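Local coordinates for protein AGR_C_1268p (Agrobacterium tumefaciens str. C58, PDB 2GHS) that probably binds a divalent metal ion and acts on sugar lactones, as a β-propeller relative of regucalcin and gluconolactonase, at residues Leu43-Met48 and His306-Glu311; Gly234-Ala239 and Thr274-Ile279. One frame throughout, in Å; residues are numbered along the deposited sequence.

Interaction 1: residues Leu43-Met48 and His306-Glu311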
ATOM      1  N   LEU A  43       8.053  -0.628  15.299  1.00  7.69           N
ATOM      2  CA  LEU A  43       7.058  -1.679  15.536  1.00  9.94           C
ATOM      3  C   LEU A  43       7.619  -3.068  15.332  1.00  9.88           C
ATOM      4  O   LEU A  43       7.180  -4.011  16.016  1.00 10.03           O
ATOM      5  CB  LEU A  43       5.849  -1.501  14.637  1.00 10.22           C
ATOM      6  CG  LEU A  43       4.961  -0.302  14.915  1.00 12.29           C
ATOM      7  CD1 LEU A  43       3.833  -0.237  13.913  1.00 13.78           C
ATOM      8  CD2 LEU A  43       4.444  -0.355  16.327  1.00 17.57           C
ATOM      9  N   ASP A  44       8.538  -3.209  14.397  1.00 10.22           N
ATOM     10  CA  ASP A  44       9.176  -4.478  14.128  1.00 10.80           C
ATOM     11  C   ASP A  44      10.620  -4.199  13.736  1.00 11.89           C
ATOM     12  O   ASP A  44      10.883  -3.477  12.785  1.00  9.99           O
ATOM     13  CB  ASP A  44       8.405  -5.237  13.018  1.00 10.36           C
ATOM     14  CG  ASP A  44       9.024  -6.589  12.661  1.00 14.73           C
ATOM     15  OD1 ASP A  44       9.795  -7.157  13.455  1.00 14.70           O
ATOM     16  OD2 ASP A  44       8.753  -7.091  11.559  1.00 14.30           O
ATOM     17  N   GLU A  45      11.531  -4.796  14.489  1.00 11.10           N
ATOM     18  CA  GLU A  45      12.964  -4.665  14.268  1.00 12.49           C
ATOM     19  C   GLU A  45      13.511  -5.533  13.144  1.00 15.22           C
ATOM     20  O   GLU A  45      14.660  -5.373  12.752  1.00 16.33           O
ATOM     21  CB  GLU A  45      13.704  -4.953  15.570  1.00 15.62           C
ATOM     22  CG  GLU A  45      13.327  -4.022  16.739  1.00 17.37           C
ATOM     23  CD  GLU A  45      14.041  -2.656  16.754  1.00 28.33           C
ATOM     24  OE1 GLU A  45      14.870  -2.405  15.845  1.00 22.41           O
ATOM     25  OE2 GLU A  45      13.763  -1.840  17.692  1.00 27.98           O
ATOM     26  N   THR A  46      12.702  -6.432  12.588  1.00 12.88           N
ATOM     27  CA  THR A  46      13.137  -7.245  11.455  1.00 15.20           C
ATOM     28  C   THR A  46      13.157  -6.391  10.218  1.00 14.67           C
ATOM     29  O   THR A  46      12.146  -5.802   9.892  1.00 15.26           O
ATOM     30  CB  THR A  46      12.137  -8.378  11.177  1.00 16.26           C
ATOM     31  OG1 THR A  46      11.837  -9.046  12.394  1.00 24.46           O
ATOM     32  CG2 THR A  46      12.673  -9.366  10.168  1.00 14.85           C
ATOM     33  N   PRO A  47      14.293  -6.314   9.528  1.00 12.32           N
ATOM     34  CA  PRO A  47      14.309  -5.534   8.277  1.00 13.38           C
ATOM     35  C   PRO A  47      13.704  -6.271   7.112  1.00 11.66           C
ATOM     36  O   PRO A  47      13.989  -7.458   6.887  1.00 13.42           O
ATOM     37  CB  PRO A  47      15.801  -5.245   8.037  1.00 17.17           C
ATOM     38  CG  PRO A  47      16.545  -6.217   8.899  1.00 17.40           C
ATOM     39  CD  PRO A  47      15.614  -6.909   9.845  1.00 15.54           C
HETATM   40  N   MSE A  48      12.904  -5.550   6.337  1.00 10.89           N
HETATM   41  CA  MSE A  48      12.270  -6.090   5.152  1.00  9.78           C
HETATM   42  C   MSE A  48      13.076  -5.723   3.932  1.00 13.05           C
HETATM   43  O   MSE A  48      13.426  -4.561   3.741  1.00 12.50           O
HETATM   44  CB  MSE A  48      10.889  -5.472   4.948  1.00 10.19           C
HETATM   45  CG  MSE A  48       9.951  -5.611   6.096  1.00  9.47           C
HETATM   46 SE   MSE A  48       9.329  -7.476   6.380  1.00 13.57          SE
HETATM   47  CE  MSE A  48      10.600  -7.953   7.720  1.00 15.23           C
ATOM     48  N   HIS A 306      17.161   0.912   7.890  1.00  5.86           N
ATOM     49  CA  HIS A 306      16.574   0.666   6.576  1.00  5.24           C
ATOM     50  C   HIS A 306      15.782  -0.612   6.652  1.00  6.45           C
ATOM     51  O   HIS A 306      16.290  -1.628   7.125  1.00  5.92           O
ATOM     52  CB  HIS A 306      17.639   0.457   5.501  1.00  6.21           C
ATOM     53  CG  HIS A 306      18.326   1.707   5.024  1.00  7.72           C
ATOM     54  ND1 HIS A 306      17.642   2.762   4.454  1.00  7.45           N
ATOM     55  CD2 HIS A 306      19.637   2.029   4.963  1.00 10.69           C
ATOM     56  CE1 HIS A 306      18.510   3.675   4.066  1.00  8.41           C
ATOM     57  NE2 HIS A 306      19.724   3.269   4.384  1.00  8.72           N
ATOM     58  N   GLY A 307      14.566  -0.584   6.145  1.00  7.52           N
ATOM     59  CA  GLY A 307      13.739  -1.800   6.040  1.00  4.96           C
ATOM     60  C   GLY A 307      12.834  -2.110   7.226  1.00  8.42           C
ATOM     61  O   GLY A 307      11.948  -2.973   7.141  1.00  5.59           O
ATOM     62  N   LEU A 308      13.022  -1.381   8.320  1.00  6.85           N
ATOM     63  CA  LEU A 308      12.201  -1.580   9.503  1.00  6.17           C
ATOM     64  C   LEU A 308      10.797  -1.000   9.289  1.00  5.21           C
ATOM     65  O   LEU A 308      10.539  -0.259   8.351  1.00  6.78           O
ATOM     66  CB  LEU A 308      12.898  -0.935  10.720  1.00  8.45           C
ATOM     67  CG  LEU A 308      13.968  -1.765  11.419  1.00 13.38           C
ATOM     68  CD1 LEU A 308      14.921  -2.415  10.456  1.00 18.23           C
ATOM     69  CD2 LEU A 308      14.709  -0.956  12.553  1.00  7.71           C
ATOM     70  N   THR A 309       9.875  -1.384  10.176  1.00  6.35           N
ATOM     71  CA  THR A 309       8.488  -0.946  10.152  1.00  5.55           C
ATOM     72  C   THR A 309       8.293  -0.072  11.381  1.00  6.46           C
ATOM     73  O   THR A 309       8.633  -0.469  12.519  1.00  7.06           O
ATOM     74  CB  THR A 309       7.557  -2.178  10.155  1.00  8.59           C
ATOM     75  OG1 THR A 309       7.844  -3.001   9.000  1.00 10.57           O
ATOM     76  CG2 THR A 309       6.115  -1.815  10.153  1.00 11.26           C
ATOM     77  N   PHE A 310       7.791   1.128  11.146  1.00  7.67           N
ATOM     78  CA  PHE A 310       7.699   2.182  12.154  1.00  6.80           C
ATOM     79  C   PHE A 310       6.267   2.607  12.462  1.00  6.98           C
ATOM     80  O   PHE A 310       5.360   2.309  11.726  1.00  8.00           O
ATOM     81  CB  PHE A 310       8.441   3.425  11.668  1.00  7.33           C
ATOM     82  CG  PHE A 310       9.827   3.152  11.180  1.00  6.01           C
ATOM     83  CD1 PHE A 310      10.904   3.042  12.070  1.00  6.90           C
ATOM     84  CD2 PHE A 310      10.091   2.994   9.805  1.00 10.46           C
ATOM     85  CE1 PHE A 310      12.200   2.718  11.595  1.00  6.80           C
ATOM     86  CE2 PHE A 310      11.390   2.706   9.343  1.00  7.44           C
ATOM     87  CZ  PHE A 310      12.423   2.537  10.225  1.00  9.13           C
ATOM     88  N   GLU A 311       6.095   3.309  13.558  1.00  7.68           N
ATOM     89  CA  GLU A 311       4.878   4.085  13.838  1.00  6.73           C
ATOM     90  C   GLU A 311       5.282   5.529  14.074  1.00  8.89           C
ATOM     91  O   GLU A 311       6.205   5.811  14.849  1.00  6.99           O
ATOM     92  CB  GLU A 311       4.202   3.524  15.085  1.00 10.09           C
ATOM     93  CG  GLU A 311       2.878   4.106  15.456  1.00 13.77           C
ATOM     94  CD  GLU A 311       2.443   3.565  16.803  1.00 20.41           C
ATOM     95  OE1 GLU A 311       1.935   2.449  16.876  1.00 26.47           O
ATOM     96  OE2 GLU A 311       2.651   4.234  17.835  1.00 38.74           O
TER
HETATM   97  O   HOH W   1       9.539  -5.060   9.648  1.00 19.90           O
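The carbonyl oxygen of H306 lies against CB of P47, while the imidazole swings off toward K271 and L295. G307 O accepts a backbone hydrogen bond from M48 N (2.9 Å), and CB and CG of selenomethionine M48 rest against the same oxygen. L308 splits its two branches between two partners: CD1 packs on P47 CB at 3.8 Å, whereas CD2 meets the carboxylate atom OE1 of E45 at 3.6 Å. The bend of the E45 chain at chi2 (-82°) returns that carboxylate to the contact, although its CB points away. T309 forms an antiparallel hydrogen-bonded pair with D44, but both bonds of the pair are weak: D44 N to T309 O spans 3.3 Å and T309 N to D44 O 3.5 Å. The firmer bond to T309 O comes from L43 N (2.8 Å), so two successive N-H groups share one acceptor, an arrangement resembling a classic β bulge where the chain turns a corner. T309 OG1 donates to a water that donates to D44 OD2 and T46 O. OD2 also pairs with K83, while OD1 accepts from T46 N, closing an Asx turn, and from T46 OG1, both arriving from the same face of the carboxylate. F310 turns its ring away onto P269 and S290. At E311, with CG anti to the backbone N (chi1 -175°), CB and OE1 pass L43, whose CD2 lies 3.8 Å from OE1, while OE2 forms a salt bridge with R41. An N-terminal strand thus pairs with a C-terminal one within a single blade, the 'Velcro' closure of a β-propeller.

Interaction 2: residues Gly234-Ala239 and Thr274-Ile279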
ATOM      1  N   GLY A 234       3.310   4.201  -1.727  1.00  9.30           N
ATOM      2  CA  GLY A 234       1.963   3.955  -1.224  1.00  9.73           C
ATOM      3  C   GLY A 234       1.389   5.148  -0.507  1.00  8.36           C
ATOM      4  O   GLY A 234       2.134   6.009   0.003  1.00  8.51           O
ATOM      5  N   SER A 235       0.058   5.225  -0.540  1.00  8.71           N
ATOM      6  CA  SER A 235      -0.689   6.282   0.133  1.00  8.52           C
ATOM      7  C   SER A 235      -1.950   5.829   0.822  1.00 10.90           C
ATOM      8  O   SER A 235      -2.599   4.872   0.387  1.00 10.01           O
ATOM      9  CB  SER A 235      -1.129   7.349  -0.857  1.00  9.23           C
ATOM     10  OG  SER A 235      -0.023   8.001  -1.466  1.00  9.57           O
ATOM     11  N   VAL A 236      -2.288   6.570   1.872  1.00  9.03           N
ATOM     12  CA  VAL A 236      -3.618   6.497   2.515  1.00  8.45           C
ATOM     13  C   VAL A 236      -4.254   7.877   2.459  1.00  8.70           C
ATOM     14  O   VAL A 236      -3.606   8.870   2.221  1.00  9.14           O
ATOM     15  CB  VAL A 236      -3.594   5.936   3.934  1.00  9.53           C
ATOM     16  CG1 VAL A 236      -3.168   4.469   3.936  1.00 12.85           C
ATOM     17  CG2 VAL A 236      -2.720   6.792   4.851  1.00 13.00           C
ATOM     18  N   CYS A 237      -5.558   7.902   2.636  1.00  8.36           N
ATOM     19  CA  CYS A 237      -6.346   9.109   2.602  1.00  9.48           C
ATOM     20  C   CYS A 237      -7.150   9.158   3.917  1.00  9.39           C
ATOM     21  O   CYS A 237      -7.870   8.200   4.269  1.00  8.97           O
ATOM     22  CB  CYS A 237      -7.218   9.108   1.356  1.00  9.28           C
ATOM     23  SG  CYS A 237      -8.167  10.601   1.101  1.00 12.43           S
ATOM     24  N   ASP A 238      -6.954  10.229   4.702  1.00  9.80           N
ATOM     25  CA  ASP A 238      -7.569  10.293   6.018  1.00  8.55           C
ATOM     26  C   ASP A 238      -9.054  10.754   5.980  1.00  9.19           C
ATOM     27  O   ASP A 238      -9.642  10.936   4.923  1.00  9.69           O
ATOM     28  CB  ASP A 238      -6.707  11.103   7.006  1.00  8.56           C
ATOM     29  CG  ASP A 238      -6.689  12.587   6.731  1.00  8.19           C
ATOM     30  OD1 ASP A 238      -7.584  13.099   6.022  1.00  9.93           O
ATOM     31  OD2 ASP A 238      -5.756  13.295   7.257  1.00  9.97           O
ATOM     32  N   ALA A 239      -9.653  10.903   7.159  1.00  9.86           N
ATOM     33  CA  ALA A 239     -11.086  11.129   7.251  1.00 12.50           C
ATOM     34  C   ALA A 239     -11.446  12.510   6.730  1.00 13.55           C
ATOM     35  O   ALA A 239     -12.610  12.747   6.400  1.00 12.60           O
ATOM     36  CB  ALA A 239     -11.557  10.992   8.681  1.00 15.96           C
ATOM     37  N   THR A 274       8.002   2.975   1.907  1.00  6.74           N
ATOM     38  CA  THR A 274       7.122   2.355   0.910  1.00  7.20           C
ATOM     39  C   THR A 274       5.616   2.579   1.069  1.00  9.00           C
ATOM     40  O   THR A 274       4.955   2.788   0.086  1.00  8.18           O
ATOM     41  CB  THR A 274       7.357   0.850   0.817  1.00 10.50           C
ATOM     42  OG1 THR A 274       7.288   0.283   2.107  1.00  9.16           O
ATOM     43  CG2 THR A 274       8.714   0.565   0.205  1.00  8.88           C
ATOM     44  N   CYS A 275       5.085   2.561   2.276  1.00  5.39           N
ATOM     45  CA  CYS A 275       3.634   2.622   2.440  1.00  6.97           C
ATOM     46  C   CYS A 275       3.200   2.923   3.868  1.00  6.13           C
ATOM     47  O   CYS A 275       3.767   2.365   4.796  1.00  7.22           O
ATOM     48  CB  CYS A 275       2.965   1.314   1.981  1.00 10.28           C
ATOM     49  SG  CYS A 275       1.182   1.478   1.643  1.00 11.19           S
ATOM     50  N   PRO A 276       2.195   3.803   4.023  1.00  7.52           N
ATOM     51  CA  PRO A 276       1.551   3.960   5.336  1.00  9.20           C
ATOM     52  C   PRO A 276       0.307   3.085   5.552  1.00  8.79           C
ATOM     53  O   PRO A 276      -0.316   2.594   4.602  1.00  7.75           O
ATOM     54  CB  PRO A 276       1.184   5.434   5.337  1.00  9.08           C
ATOM     55  CG  PRO A 276       1.013   5.793   3.916  1.00 11.81           C
ATOM     56  CD  PRO A 276       1.625   4.745   3.051  1.00  7.49           C
ATOM     57  N   ALA A 277      -0.113   2.958   6.798  1.00  7.24           N
ATOM     58  CA  ALA A 277      -1.377   2.283   7.135  1.00  6.90           C
ATOM     59  C   ALA A 277      -1.925   2.860   8.444  1.00  7.10           C
ATOM     60  O   ALA A 277      -1.158   3.122   9.343  1.00  8.38           O
ATOM     61  CB  ALA A 277      -1.178   0.784   7.257  1.00  7.08           C
ATOM     62  N   PHE A 278      -3.246   3.060   8.536  1.00  6.31           N
ATOM     63  CA  PHE A 278      -3.884   3.401   9.789  1.00  7.53           C
ATOM     64  C   PHE A 278      -3.971   2.186  10.685  1.00  7.28           C
ATOM     65  O   PHE A 278      -4.402   1.117  10.250  1.00  7.00           O
ATOM     66  CB  PHE A 278      -5.292   3.955   9.567  1.00  7.24           C
ATOM     67  CG  PHE A 278      -5.326   5.169   8.678  1.00  6.37           C
ATOM     68  CD1 PHE A 278      -4.620   6.326   9.056  1.00  8.89           C
ATOM     69  CD2 PHE A 278      -6.054   5.176   7.493  1.00  5.43           C
ATOM     70  CE1 PHE A 278      -4.624   7.470   8.254  1.00  9.10           C
ATOM     71  CE2 PHE A 278      -6.079   6.329   6.690  1.00  4.88           C
ATOM     72  CZ  PHE A 278      -5.353   7.460   7.065  1.00  6.56           C
ATOM     73  N   ILE A 279      -3.592   2.367  11.950  1.00  5.98           N
ATOM     74  CA  ILE A 279      -3.570   1.285  12.917  1.00  5.87           C
ATOM     75  C   ILE A 279      -4.098   1.781  14.253  1.00  7.82           C
ATOM     76  O   ILE A 279      -4.258   2.988  14.487  1.00  7.49           O
ATOM     77  CB  ILE A 279      -2.137   0.658  13.119  1.00  7.91           C
ATOM     78  CG1 ILE A 279      -1.175   1.680  13.719  1.00  7.44           C
ATOM     79  CG2 ILE A 279      -1.626   0.118  11.844  1.00 10.05           C
ATOM     80  CD1 ILE A 279       0.105   1.083  14.232  1.00 10.83           C
TER
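V236 and F278 make the tight part of this contact, their side chains sliding past each other in opposite directions. CG2 of the valine meets F278 CZ at 3.5 Å, approaching the ring obliquely, with D238 CA 3.7 Å from the same CZ. C237 O lies near the ring plane at its edge, 3.5 Å from F278 CE2. With chi1 of V236 at -66°, CG1 is anti to the carbonyl carbon and faces P276 O at 3.5 Å, leaving CG2 to reach the proline ring. P276 CD presses on G234 O (3.3 Å).

The polar grip is slight. The strands run roughly parallel, 24° apart, yet a single hydrogen bond spans them, from G234 N to T274 O (2.8 Å). Beyond F278 the segments part. S235 and C237 point their CB atoms away; S235 OG hydrogen-bonds to S183 and N245, and the D238 carboxylate turns to H242 and W244. These are edge strands of separate sheets, their main-chain bonds otherwise directed to their own neighbours, A246, W244 and T289. Adjacent blades are thus joined chiefly by van der Waals packing of V236, P276 and F278, partly against carbonyl oxygens, with one bond nearest the predicted metal ligands.

Overall arrangement
The contacts lie at the two ends of one four-stranded sheet: interaction 1 pairs its edge strand 41-44 with 309-311, and interaction 2 sets its other edge, 273-279, against 231-237 of the neighbouring sheet. Their centres are about 16 Å apart, but they meet through I279, which does not touch 234-239: its CD1 lies 3.5 Å from E311 OE1 and 4.0 Å from L43 CD1. Interaction 2 lies beside the predicted metal site: the side chain of C275 is about 4 Å from that of E52, and G234, about 4 Å from the side chain of N182, follows predicted catalytic D233. Interaction 1 is more peripheral, its M48 side chain about 8 Å from that of E52.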